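Local coordinates for protein HTH-type transcriptional regulator AscG (Escherichia coli, PDB 3BRQ) that represses transcription of the cryptic asc operon by binding to DNA in a sequence-specific manner, at residues L22-T27 against E261-L266; E38-A43 against R52-A57; Y72-D75 against A80-I83; S101-V106 against I267-G272. All coordinates share one frame; numbering follows the deposited sequence.

Interaction 1: L22-T27 against E261-L266; sequences LGLVVT and EIIGRL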
loop_
_atom_site.group_PDB
_atom_site.type_symbol
_atom_site.label_atom_id
_atom_site.label_comp_id
_atom_site.label_asym_id
_atom_site.label_seq_id
_atom_site.Cartn_x
_atom_site.Cartn_y
_atom_site.Cartn_z
ATOM N N LEU B 22 -4.672 -22.253 4.708
ATOM C CA LEU B 22 -3.888 -21.407 5.609
ATOM C C LEU B 22 -4.649 -20.119 5.914
ATOM O O LEU B 22 -5.037 -19.355 5.016
ATOM C CB LEU B 22 -2.544 -21.009 4.977
ATOM C CG LEU B 22 -1.247 -21.682 5.375
ATOM C CD1 LEU B 22 -0.187 -21.464 4.313
ATOM C CD2 LEU B 22 -0.766 -21.089 6.744
ATOM N N GLY B 23 -4.851 -19.872 7.193
ATOM C CA GLY B 23 -5.588 -18.696 7.639
ATOM C C GLY B 23 -4.675 -17.565 8.046
ATOM O O GLY B 23 -3.694 -17.764 8.818
ATOM N N LEU B 24 -4.996 -16.357 7.589
ATOM C CA LEU B 24 -4.241 -15.162 7.975
ATOM C C LEU B 24 -5.158 -14.199 8.721
ATOM O O LEU B 24 -6.285 -13.957 8.273
ATOM C CB LEU B 24 -3.701 -14.442 6.736
ATOM C CG LEU B 24 -2.417 -14.958 6.086
ATOM C CD1 LEU B 24 -2.139 -16.442 6.316
ATOM C CD2 LEU B 24 -2.405 -14.607 4.580
ATOM N N VAL B 25 -4.682 -13.646 9.850
ATOM C CA VAL B 25 -5.479 -12.638 10.602
ATOM C C VAL B 25 -4.593 -11.372 10.634
ATOM O O VAL B 25 -3.456 -11.444 11.093
ATOM C CB VAL B 25 -5.778 -13.059 12.091
ATOM C CG1 VAL B 25 -6.485 -11.896 12.837
ATOM C CG2 VAL B 25 -6.705 -14.214 12.122
ATOM N N VAL B 26 -5.092 -10.245 10.147
ATOM C CA VAL B 26 -4.332 -8.999 10.060
ATOM C C VAL B 26 -5.267 -7.848 10.451
ATOM O O VAL B 26 -6.423 -7.790 10.025
ATOM C CB VAL B 26 -3.745 -8.748 8.675
ATOM C CG1 VAL B 26 -3.004 -7.418 8.607
ATOM C CG2 VAL B 26 -2.810 -9.899 8.271
ATOM N N THR B 27 -4.774 -7.008 11.376
ATOM C CA THR B 27 -5.512 -5.843 11.876
ATOM C C THR B 27 -5.747 -4.806 10.755
ATOM O O THR B 27 -4.887 -4.576 9.886
ATOM C CB THR B 27 -4.779 -5.241 13.137
ATOM O OG1 THR B 27 -4.541 -6.313 14.084
ATOM C CG2 THR B 27 -5.655 -4.266 13.877
ATOM N N GLU B 261 9.517 -17.461 5.601
ATOM C CA GLU B 261 9.767 -18.206 6.843
ATOM C C GLU B 261 8.506 -18.643 7.575
ATOM O O GLU B 261 8.299 -19.820 7.792
ATOM C CB GLU B 261 10.609 -17.401 7.818
ATOM C CG GLU B 261 11.034 -18.222 8.998
ATOM C CD GLU B 261 12.191 -19.160 8.653
ATOM O OE1 GLU B 261 12.559 -19.321 7.451
ATOM O OE2 GLU B 261 12.752 -19.713 9.604
ATOM N N ILE B 262 7.689 -17.692 8.029
ATOM C CA ILE B 262 6.454 -18.054 8.745
ATOM C C ILE B 262 5.483 -18.895 7.908
ATOM O O ILE B 262 4.913 -19.856 8.394
ATOM C CB ILE B 262 5.747 -16.769 9.320
ATOM C CG1 ILE B 262 4.819 -17.160 10.501
ATOM C CG2 ILE B 262 5.049 -15.985 8.196
ATOM C CD1 ILE B 262 4.334 -15.932 11.261
ATOM N N ILE B 263 5.273 -18.569 6.634
ATOM C CA ILE B 263 4.340 -19.399 5.875
ATOM C C ILE B 263 4.962 -20.757 5.596
ATOM O O ILE B 263 4.296 -21.790 5.684
ATOM C CB ILE B 263 3.901 -18.725 4.553
ATOM C CG1 ILE B 263 3.102 -17.422 4.796
ATOM C CG2 ILE B 263 3.136 -19.712 3.668
ATOM C CD1 ILE B 263 1.909 -17.485 5.744
ATOM N N GLY B 264 6.257 -20.766 5.263
ATOM C CA GLY B 264 6.956 -22.031 4.983
ATOM C C GLY B 264 6.926 -22.956 6.202
ATOM O O GLY B 264 6.621 -24.159 6.073
ATOM N N ARG B 265 7.213 -22.395 7.377
ATOM C CA ARG B 265 7.087 -23.158 8.613
ATOM C C ARG B 265 5.688 -23.674 8.907
ATOM O O ARG B 265 5.545 -24.809 9.352
ATOM C CB ARG B 265 7.629 -22.374 9.805
ATOM C CG ARG B 265 9.151 -22.220 9.745
ATOM C CD ARG B 265 9.691 -21.932 11.129
ATOM N NE ARG B 265 11.001 -21.261 11.143
ATOM C CZ ARG B 265 11.532 -20.673 12.231
ATOM N NH1 ARG B 265 10.859 -20.661 13.391
ATOM N NH2 ARG B 265 12.729 -20.075 12.167
ATOM N N LEU B 266 4.646 -22.865 8.678
ATOM C CA LEU B 266 3.267 -23.336 8.930
ATOM C C LEU B 266 2.934 -24.507 8.041
ATOM O O LEU B 266 2.360 -25.481 8.513
ATOM C CB LEU B 266 2.225 -22.208 8.758
ATOM C CG LEU B 266 2.146 -21.156 9.868
ATOM C CD1 LEU B 266 1.269 -19.918 9.429
ATOM C CD2 LEU B 266 1.637 -21.768 11.181
#
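Leu-22 reaches from the strand toward the helix, and its two methyl groups divide between two helical residues one turn apart. CD1 meets the branch methyl CG2 of Ile-263 at 3.8 Å, while CD2 sits against CD1 of Leu-266 at 3.6 Å and also touches CB of that residue. Ile-263 offers CG2 because this methyl lies anti to the backbone N, with CG1 turned to the same side as that nitrogen (chi1 -64°). Two strand positions on, Leu-24 adds a looser apolar pair, its CD1 lying 4.2 Å from CD1 of Ile-263. All four side chains are buried.

The two elements run roughly antiparallel, at 144° between their directions and 10.6 Å between segment axes. Strand 21-27, the first along the chain, lies between strands 53-60 and 80-84 in a five-stranded parallel sheet, whereas helix 255-270 returns to it only after the chain has laid down most of the second sheet, as in the two-lobed periplasmic binding protein fold of LacI-type repressors. Met-82, on the neighbouring strand, touches both Leu-24 and Leu-266 and extends the same apolar layer.

Polar interactions belong to another side of the helix. A salt bridge spans one turn: OE2 of Glu-261 uses its anti lone pair to accept NH2 of Arg-265 at 2.6 Å, the oxygen standing 22° out of the guanidinium plane, and NE adds a weak second bond.

Interaction 2: E38-A43 against R52-A57; sequences ELLFHA and RQLLLA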
loop_
_atom_site.group_PDB
_atom_site.type_symbol
_atom_site.label_atom_id
_atom_site.label_comp_id
_atom_site.label_asym_id
_atom_site.label_seq_id
_atom_site.Cartn_x
_atom_site.Cartn_y
_atom_site.Cartn_z
ATOM N N GLU B 38 2.651 -6.423 0.290
ATOM C CA GLU B 38 3.846 -7.250 0.123
ATOM C C GLU B 38 3.750 -8.552 0.905
ATOM O O GLU B 38 3.992 -9.624 0.341
ATOM C CB GLU B 38 5.102 -6.510 0.550
ATOM C CG GLU B 38 6.302 -6.788 -0.365
ATOM C CD GLU B 38 7.649 -6.497 0.313
ATOM O OE1 GLU B 38 7.707 -5.583 1.186
ATOM O OE2 GLU B 38 8.654 -7.186 -0.012
ATOM N N LEU B 39 3.361 -8.479 2.184
ATOM C CA LEU B 39 3.284 -9.689 2.971
ATOM C C LEU B 39 2.207 -10.615 2.411
ATOM O O LEU B 39 2.398 -11.819 2.349
ATOM C CB LEU B 39 3.102 -9.398 4.493
ATOM C CG LEU B 39 1.780 -9.256 5.240
ATOM C CD1 LEU B 39 1.121 -10.585 5.536
ATOM C CD2 LEU B 39 2.047 -8.575 6.615
ATOM N N LEU B 40 1.088 -10.042 1.965
ATOM C CA LEU B 40 -0.032 -10.851 1.482
ATOM C C LEU B 40 0.349 -11.516 0.166
ATOM O O LEU B 40 0.005 -12.662 -0.098
ATOM C CB LEU B 40 -1.289 -9.995 1.301
ATOM C CG LEU B 40 -2.617 -10.682 0.954
ATOM C CD1 LEU B 40 -3.009 -11.767 1.978
ATOM C CD2 LEU B 40 -3.737 -9.682 0.829
ATOM N N PHE B 41 1.073 -10.772 -0.644
ATOM C CA PHE B 41 1.507 -11.262 -1.948
ATOM C C PHE B 41 2.385 -12.485 -1.784
ATOM O O PHE B 41 2.189 -13.492 -2.464
ATOM C CB PHE B 41 2.269 -10.187 -2.718
ATOM C CG PHE B 41 2.826 -10.692 -4.034
ATOM C CD1 PHE B 41 1.965 -11.137 -5.030
ATOM C CD2 PHE B 41 4.202 -10.785 -4.232
ATOM C CE1 PHE B 41 2.455 -11.647 -6.259
ATOM C CE2 PHE B 41 4.716 -11.305 -5.439
ATOM C CZ PHE B 41 3.820 -11.729 -6.473
ATOM N N HIS B 42 3.346 -12.413 -0.861
ATOM C CA HIS B 42 4.257 -13.533 -0.676
ATOM C C HIS B 42 3.629 -14.691 0.078
ATOM O O HIS B 42 3.928 -15.837 -0.215
ATOM C CB HIS B 42 5.571 -13.097 -0.030
ATOM C CG HIS B 42 6.377 -12.184 -0.894
ATOM N ND1 HIS B 42 7.050 -12.627 -2.010
ATOM C CD2 HIS B 42 6.600 -10.851 -0.820
ATOM C CE1 HIS B 42 7.656 -11.603 -2.589
ATOM N NE2 HIS B 42 7.397 -10.515 -1.885
ATOM N N ALA B 43 2.796 -14.415 1.079
ATOM C CA ALA B 43 1.953 -15.476 1.643
ATOM C C ALA B 43 1.090 -16.205 0.597
ATOM O O ALA B 43 1.056 -17.427 0.576
ATOM C CB ALA B 43 1.065 -14.943 2.773
ATOM N N ARG B 52 -2.007 -25.126 -1.185
ATOM C CA ARG B 52 -2.928 -24.708 -0.128
ATOM C C ARG B 52 -3.859 -23.572 -0.557
ATOM O O ARG B 52 -3.467 -22.705 -1.322
ATOM C CB ARG B 52 -2.152 -24.248 1.130
ATOM C CG ARG B 52 -1.737 -25.363 2.072
ATOM C CD ARG B 52 -0.688 -26.295 1.452
ATOM N NE ARG B 52 -0.491 -27.504 2.245
ATOM C CZ ARG B 52 0.557 -28.325 2.138
ATOM N NH1 ARG B 52 1.530 -28.080 1.263
ATOM N NH2 ARG B 52 0.648 -29.391 2.938
ATOM N N GLN B 53 -5.063 -23.550 0.008
ATOM C CA GLN B 53 -5.963 -22.396 -0.102
ATOM C C GLN B 53 -5.591 -21.398 0.977
ATOM O O GLN B 53 -5.202 -21.759 2.086
ATOM C CB GLN B 53 -7.417 -22.795 0.102
ATOM C CG GLN B 53 -7.979 -23.721 -0.977
ATOM C CD GLN B 53 -7.855 -23.102 -2.390
ATOM O OE1 GLN B 53 -8.025 -21.887 -2.561
ATOM N NE2 GLN B 53 -7.524 -23.932 -3.386
ATOM N N LEU B 54 -5.751 -20.137 0.635
ATOM C CA LEU B 54 -5.462 -19.057 1.537
ATOM C C LEU B 54 -6.782 -18.375 1.905
ATOM O O LEU B 54 -7.612 -18.112 1.006
ATOM C CB LEU B 54 -4.571 -18.057 0.811
ATOM C CG LEU B 54 -4.051 -16.892 1.642
ATOM C CD1 LEU B 54 -2.862 -17.372 2.409
ATOM C CD2 LEU B 54 -3.673 -15.778 0.717
ATOM N N LEU B 55 -6.951 -18.089 3.196
ATOM C CA LEU B 55 -8.074 -17.284 3.712
ATOM C C LEU B 55 -7.520 -16.134 4.562
ATOM O O LEU B 55 -6.714 -16.380 5.447
ATOM C CB LEU B 55 -9.001 -18.128 4.610
ATOM C CG LEU B 55 -10.071 -18.959 3.872
ATOM C CD1 LEU B 55 -10.995 -19.668 4.874
ATOM C CD2 LEU B 55 -10.872 -18.077 2.900
ATOM N N LEU B 56 -7.908 -14.895 4.294
ATOM C CA LEU B 56 -7.496 -13.787 5.204
ATOM C C LEU B 56 -8.738 -13.244 5.897
ATOM O O LEU B 56 -9.663 -12.840 5.231
ATOM C CB LEU B 56 -6.855 -12.657 4.404
ATOM C CG LEU B 56 -6.640 -11.295 5.035
ATOM C CD1 LEU B 56 -5.502 -11.343 6.035
ATOM C CD2 LEU B 56 -6.277 -10.307 3.917
ATOM N N ALA B 57 -8.719 -13.191 7.225
ATOM C CA ALA B 57 -9.812 -12.583 7.957
ATOM C C ALA B 57 -9.380 -11.217 8.516
ATOM O O ALA B 57 -8.278 -11.061 9.063
ATOM C CB ALA B 57 -10.307 -13.551 9.110
#
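Two rings follow Leu-40, the residue that packs on Leu-54 and Leu-56 of the strand, and both belong to the helix. Phe-41 CD2 stands 3.9 Å above the plane of the His-42 imidazole, over its centre, so the phenyl group presents an edge to an imidazole face. In return, His-42 NE2 lies in the plane of the Phe-41 ring, at its edge. Phe-41 points away from the strand, and its ring meets that of His-32 of the second subunit with the planes at about 60°.

The contact with the strand is carried by leucines. With CG of Leu-40 anti to its own nitrogen (chi1 -173°), the forked end swings to the strand, where its CD2 and CD1 both rest on CD2 of Leu-56, at 4.0 and 4.1 Å, and CD1 also comes to 4.3 Å from CD2 of Leu-54. Helix 36-49 is the connection in a beta-alpha-beta crossover from strand 21-27 to strand 53-60, and these leucines pack it back on the strand that follows. One turn beyond Leu-40, the carbonyl oxygen of Ala-43 has CD1 of Leu-54 at 4.3 Å, a plain van der Waals approach.

At 155° between the short segments and 10.7 Å between their axes, helix and strand run nearly antiparallel. Leu-55, Leu-56 and Ala-57 also form an antiparallel ladder with a strand of the second subunit, which carries the sheet across the dimer interface.

Interaction 3: Y72-D75 against A80-I83; sequences YLLD and AIMI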
loop_
_atom_site.group_PDB
_atom_site.type_symbol
_atom_site.label_atom_id
_atom_site.label_comp_id
_atom_site.label_asym_id
_atom_site.label_seq_id
_atom_site.Cartn_x
_atom_site.Cartn_y
_atom_site.Cartn_z
ATOM N N TYR B 72 -12.755 -17.530 14.503
ATOM C CA TYR B 72 -13.544 -17.565 13.290
ATOM C C TYR B 72 -12.865 -18.455 12.270
ATOM O O TYR B 72 -13.495 -19.352 11.728
ATOM C CB TYR B 72 -13.756 -16.158 12.735
ATOM C CG TYR B 72 -14.555 -16.085 11.443
ATOM C CD1 TYR B 72 -15.874 -16.567 11.375
ATOM C CD2 TYR B 72 -13.996 -15.549 10.291
ATOM C CE1 TYR B 72 -16.614 -16.501 10.181
ATOM C CE2 TYR B 72 -14.744 -15.480 9.081
ATOM C CZ TYR B 72 -16.052 -15.961 9.048
ATOM O OH TYR B 72 -16.797 -15.915 7.857
ATOM N N LEU B 73 -11.596 -18.214 11.985
ATOM C CA LEU B 73 -10.910 -19.004 10.953
ATOM C C LEU B 73 -10.796 -20.476 11.260
ATOM O O LEU B 73 -10.951 -21.301 10.370
ATOM C CB LEU B 73 -9.526 -18.437 10.595
ATOM C CG LEU B 73 -9.444 -17.134 9.798
ATOM C CD1 LEU B 73 -7.986 -16.775 9.609
ATOM C CD2 LEU B 73 -10.166 -17.215 8.414
ATOM N N LEU B 74 -10.546 -20.801 12.511
ATOM C CA LEU B 74 -10.573 -22.195 12.935
ATOM C C LEU B 74 -11.938 -22.888 12.725
ATOM O O LEU B 74 -12.005 -24.059 12.280
ATOM C CB LEU B 74 -10.163 -22.267 14.399
ATOM C CG LEU B 74 -8.736 -21.788 14.525
ATOM C CD1 LEU B 74 -8.297 -21.938 15.997
ATOM C CD2 LEU B 74 -7.809 -22.604 13.546
ATOM N N ASP B 75 -13.019 -22.136 12.978
ATOM C CA ASP B 75 -14.362 -22.647 12.846
ATOM C C ASP B 75 -14.686 -22.726 11.350
ATOM O O ASP B 75 -15.717 -23.293 10.963
ATOM C CB ASP B 75 -15.335 -21.686 13.508
ATOM C CG ASP B 75 -15.214 -21.680 15.019
ATOM O OD1 ASP B 75 -14.515 -22.538 15.551
ATOM O OD2 ASP B 75 -15.821 -20.828 15.674
ATOM N N ALA B 80 -3.978 -24.205 9.685
ATOM C CA ALA B 80 -2.929 -23.439 10.356
ATOM C C ALA B 80 -3.270 -21.951 10.316
ATOM O O ALA B 80 -3.910 -21.472 9.349
ATOM C CB ALA B 80 -1.607 -23.645 9.650
ATOM N N ILE B 81 -2.792 -21.202 11.322
ATOM C CA ILE B 81 -3.064 -19.751 11.349
ATOM C C ILE B 81 -1.767 -18.928 11.437
ATOM O O ILE B 81 -0.852 -19.266 12.203
ATOM C CB ILE B 81 -4.005 -19.408 12.534
ATOM C CG1 ILE B 81 -5.271 -20.280 12.487
ATOM C CG2 ILE B 81 -4.390 -17.871 12.581
ATOM C CD1 ILE B 81 -6.257 -19.742 11.437
HETATM N N MSE B 82 -1.674 -17.860 10.657
HETATM C CA MSE B 82 -0.636 -16.835 10.897
HETATM C C MSE B 82 -1.352 -15.627 11.465
HETATM O O MSE B 82 -2.195 -15.055 10.787
HETATM C CB MSE B 82 0.078 -16.409 9.609
HETATM C CG MSE B 82 1.191 -15.306 9.887
HETATM SE SE MSE B 82 1.552 -14.166 8.377
HETATM C CE MSE B 82 -0.103 -13.068 8.510
ATOM N N ILE B 83 -1.019 -15.225 12.703
ATOM C CA ILE B 83 -1.625 -13.994 13.248
ATOM C C ILE B 83 -0.616 -12.829 13.135
ATOM O O ILE B 83 0.521 -12.962 13.535
ATOM C CB ILE B 83 -2.205 -14.207 14.679
ATOM C CG1 ILE B 83 -2.583 -12.892 15.376
ATOM C CG2 ILE B 83 -1.225 -14.897 15.590
ATOM C CD1 ILE B 83 -3.906 -12.290 14.838
#
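Leu-73 and Leu-74 form a small apolar contact with Ile-81, where the C-terminal part of helix 63-75 packs on the start of the strand that follows it. The three side chains are buried, and together the two segments bury 134 Å², both sides counted. Ile-81 projects toward the helix and supplies all of the contact from the strand. Its CD1 methyl lies 3.6 Å from CB of Leu-73 and 3.9 Å from CD1 of that leucine, so it rests alongside the base of the side chain as well as near its end. From the neighbouring helical position, Leu-74 brings CD2 to 3.6 Å from CG1 of Ile-81, and the same methyl touches CD1 at 3.9 Å. Ile-81 can serve both because CG1 is opposite the carbonyl carbon (chi1 -53°), which directs the ethyl arm between the two leucines.

The strand, helix and strand at 53-60, 63-75 and 80-84 make a beta-alpha-beta crossover of the Rossmann-like type found in both lobes of periplasmic binding proteins. Here the crossover steps over strand 21-27, which lies between the two strands it joins; Leu-73 also touches Val-25 on that intervening strand. Further along the sheet, Ile-81 packs on Ile-104, and Leu-74 reaches His-100 and Gln-102 in the loop before strand 104-107.

The helix also borders the dimer partner. The OH of Tyr-72 is hydrogen-bonded to Thr-21 OG1 of the second subunit, while Leu-73 packs on Leu-55 of that subunit.

Interaction 4: S101-V106 against I267-G272; sequences SQPIMV and IFMLDG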
loop_
_atom_site.group_PDB
_atom_site.type_symbol
_atom_site.label_atom_id
_atom_site.label_comp_id
_atom_site.label_asym_id
_atom_site.label_seq_id
_atom_site.Cartn_x
_atom_site.Cartn_y
_atom_site.Cartn_z
ATOM N N SER B 101 -4.934 -26.851 19.076
ATOM C CA SER B 101 -4.123 -27.919 18.551
ATOM C C SER B 101 -3.487 -27.565 17.196
ATOM O O SER B 101 -2.389 -28.043 16.857
ATOM C CB SER B 101 -4.991 -29.157 18.435
ATOM O OG SER B 101 -4.165 -30.281 18.483
ATOM N N GLN B 102 -4.191 -26.750 16.416
ATOM C CA GLN B 102 -3.739 -26.380 15.062
ATOM C C GLN B 102 -2.463 -25.529 15.172
ATOM O O GLN B 102 -2.294 -24.781 16.135
ATOM C CB GLN B 102 -4.830 -25.584 14.309
ATOM C CG GLN B 102 -6.158 -26.274 14.086
ATOM C CD GLN B 102 -7.126 -26.092 15.259
ATOM O OE1 GLN B 102 -6.706 -25.988 16.422
ATOM N NE2 GLN B 102 -8.429 -26.067 14.958
ATOM N N PRO B 103 -1.565 -25.630 14.191
ATOM C CA PRO B 103 -0.376 -24.809 14.169
ATOM C C PRO B 103 -0.761 -23.322 14.052
ATOM O O PRO B 103 -1.412 -22.941 13.073
ATOM C CB PRO B 103 0.321 -25.259 12.879
ATOM C CG PRO B 103 -0.206 -26.617 12.654
ATOM C CD PRO B 103 -1.629 -26.488 12.997
ATOM N N ILE B 104 -0.391 -22.527 15.051
ATOM C CA ILE B 104 -0.626 -21.060 15.047
ATOM C C ILE B 104 0.705 -20.349 15.198
ATOM O O ILE B 104 1.478 -20.648 16.123
ATOM C CB ILE B 104 -1.603 -20.571 16.154
ATOM C CG1 ILE B 104 -2.947 -21.269 16.002
ATOM C CG2 ILE B 104 -1.788 -18.996 16.096
ATOM C CD1 ILE B 104 -3.878 -21.072 17.165
HETATM N N MSE B 105 1.014 -19.446 14.276
HETATM C CA MSE B 105 2.248 -18.692 14.400
HETATM C C MSE B 105 1.992 -17.193 14.362
HETATM O O MSE B 105 1.019 -16.766 13.728
HETATM C CB MSE B 105 3.231 -19.125 13.302
HETATM C CG MSE B 105 3.862 -20.509 13.677
HETATM SE SE MSE B 105 5.255 -21.078 12.491
HETATM C CE MSE B 105 6.689 -19.894 12.935
ATOM N N VAL B 106 2.892 -16.415 14.972
ATOM C CA VAL B 106 2.742 -14.963 15.108
ATOM C C VAL B 106 3.861 -14.269 14.333
ATOM O O VAL B 106 5.005 -14.691 14.373
ATOM C CB VAL B 106 2.709 -14.501 16.629
ATOM C CG1 VAL B 106 4.005 -14.807 17.291
ATOM C CG2 VAL B 106 2.421 -12.991 16.766
ATOM N N ILE B 267 3.310 -24.428 6.754
ATOM C CA ILE B 267 3.101 -25.535 5.832
ATOM C C ILE B 267 3.970 -26.740 6.212
ATOM O O ILE B 267 3.505 -27.873 6.160
ATOM C CB ILE B 267 3.390 -25.115 4.365
ATOM C CG1 ILE B 267 2.345 -24.093 3.902
ATOM C CG2 ILE B 267 3.418 -26.345 3.427
ATOM C CD1 ILE B 267 2.721 -23.389 2.562
ATOM N N PHE B 268 5.220 -26.498 6.602
ATOM C CA PHE B 268 6.039 -27.565 7.210
ATOM C C PHE B 268 5.261 -28.321 8.304
ATOM O O PHE B 268 5.189 -29.560 8.267
ATOM C CB PHE B 268 7.396 -27.018 7.728
ATOM C CG PHE B 268 8.377 -28.102 8.170
ATOM C CD1 PHE B 268 8.500 -29.292 7.457
ATOM C CD2 PHE B 268 9.141 -27.935 9.327
ATOM C CE1 PHE B 268 9.399 -30.317 7.869
ATOM C CE2 PHE B 268 10.043 -28.939 9.750
ATOM C CZ PHE B 268 10.171 -30.128 9.005
HETATM N N MSE B 269 4.657 -27.593 9.253
HETATM C CA MSE B 269 3.885 -28.230 10.369
HETATM C C MSE B 269 2.750 -29.142 9.848
HETATM O O MSE B 269 2.572 -30.282 10.292
HETATM C CB MSE B 269 3.253 -27.177 11.296
HETATM C CG MSE B 269 4.194 -26.238 11.984
HETATM SE SE MSE B 269 5.704 -27.148 12.702
HETATM C CE MSE B 269 6.979 -25.669 12.438
ATOM N N LEU B 270 2.019 -28.627 8.867
ATOM C CA LEU B 270 0.950 -29.371 8.204
ATOM C C LEU B 270 1.439 -30.626 7.502
ATOM O O LEU B 270 0.639 -31.561 7.307
ATOM C CB LEU B 270 0.203 -28.475 7.223
ATOM C CG LEU B 270 -0.537 -27.296 7.892
ATOM C CD1 LEU B 270 -1.370 -26.538 6.859
ATOM C CD2 LEU B 270 -1.414 -27.736 9.036
ATOM N N ASP B 271 2.729 -30.660 7.132
ATOM C CA ASP B 271 3.360 -31.858 6.518
ATOM C C ASP B 271 4.047 -32.759 7.530
ATOM O O ASP B 271 4.733 -33.704 7.166
ATOM C CB ASP B 271 4.399 -31.458 5.462
ATOM C CG ASP B 271 3.767 -30.892 4.187
ATOM O OD1 ASP B 271 2.550 -31.119 3.945
ATOM O OD2 ASP B 271 4.494 -30.204 3.429
ATOM N N GLY B 272 3.929 -32.457 8.804
ATOM C CA GLY B 272 4.476 -33.361 9.799
ATOM C C GLY B 272 5.716 -32.804 10.457
ATOM O O GLY B 272 6.304 -33.459 11.298
#
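Met-269, a selenomethionine, and Leu-270 meet Pro-103 through two similar first torsions with different results. In both, CG is anti to the carbonyl carbon (chi1 -60° in Met-269, -64° in Leu-270). Met-269 CB points toward the proline and does the touching itself, lying 3.8 Å from Pro-103 CG and 3.8 Å from Pro-103 CB, while the rest of its chain bends at the next two bonds and runs past the ring in the opposite direction. Its CG keeps a looser contact, 4.1 Å from Pro-103 CB. Leu-270 instead uses the end of its side chain: it crosses the proline at about a right angle, with CD2 at 4.0 Å from Pro-103 CG and 4.2 Å from Pro-103 CD. The proline ring is thus met along its CB-CG side by one helical residue and along its CG-CD side by the next.

This is apolar packing near the surface, and the three touching residues remain partly exposed. Pro-103 stands just before strand 104-107 and also packs on Ala-80 of the adjacent strand, as does Leu-270. One strand position past Ile-104, the side chain of Met-105, also a selenomethionine, again faces the helix and packs on Leu-266.

The helix closes immediately after these contacts, where Gly-272 N bonds back to Met-269 O at 3.0 Å. The helical turn on which Pro-103 packs ends in a Schellman motif, with Gly-272 at the positive-phi position.

Overall arrangement
The four contacts lie within one lobe and share its five-stranded parallel sheet. Interactions 1 and 2 have centres about 7 Å apart; their strands are neighbours, joined by probable backbone hydrogen bonds such as Leu-24 N to Leu-55 O (2.7 Å). Interaction 3 uses the strand on the other flank of 22-27, with Gly-23 O 2.7 Å from Met-82 N, and that strand in turn pairs with 104-106 of interaction 4. Helix 255-270 serves both interactions 1 and 4. A salt bridge of 2.8 Å from Arg-52 NH2 to Asp-271 OD1 ties interactions 2 and 4, whose centres are about 15 Å apart. Interactions 2 and 3 also touch the second subunit.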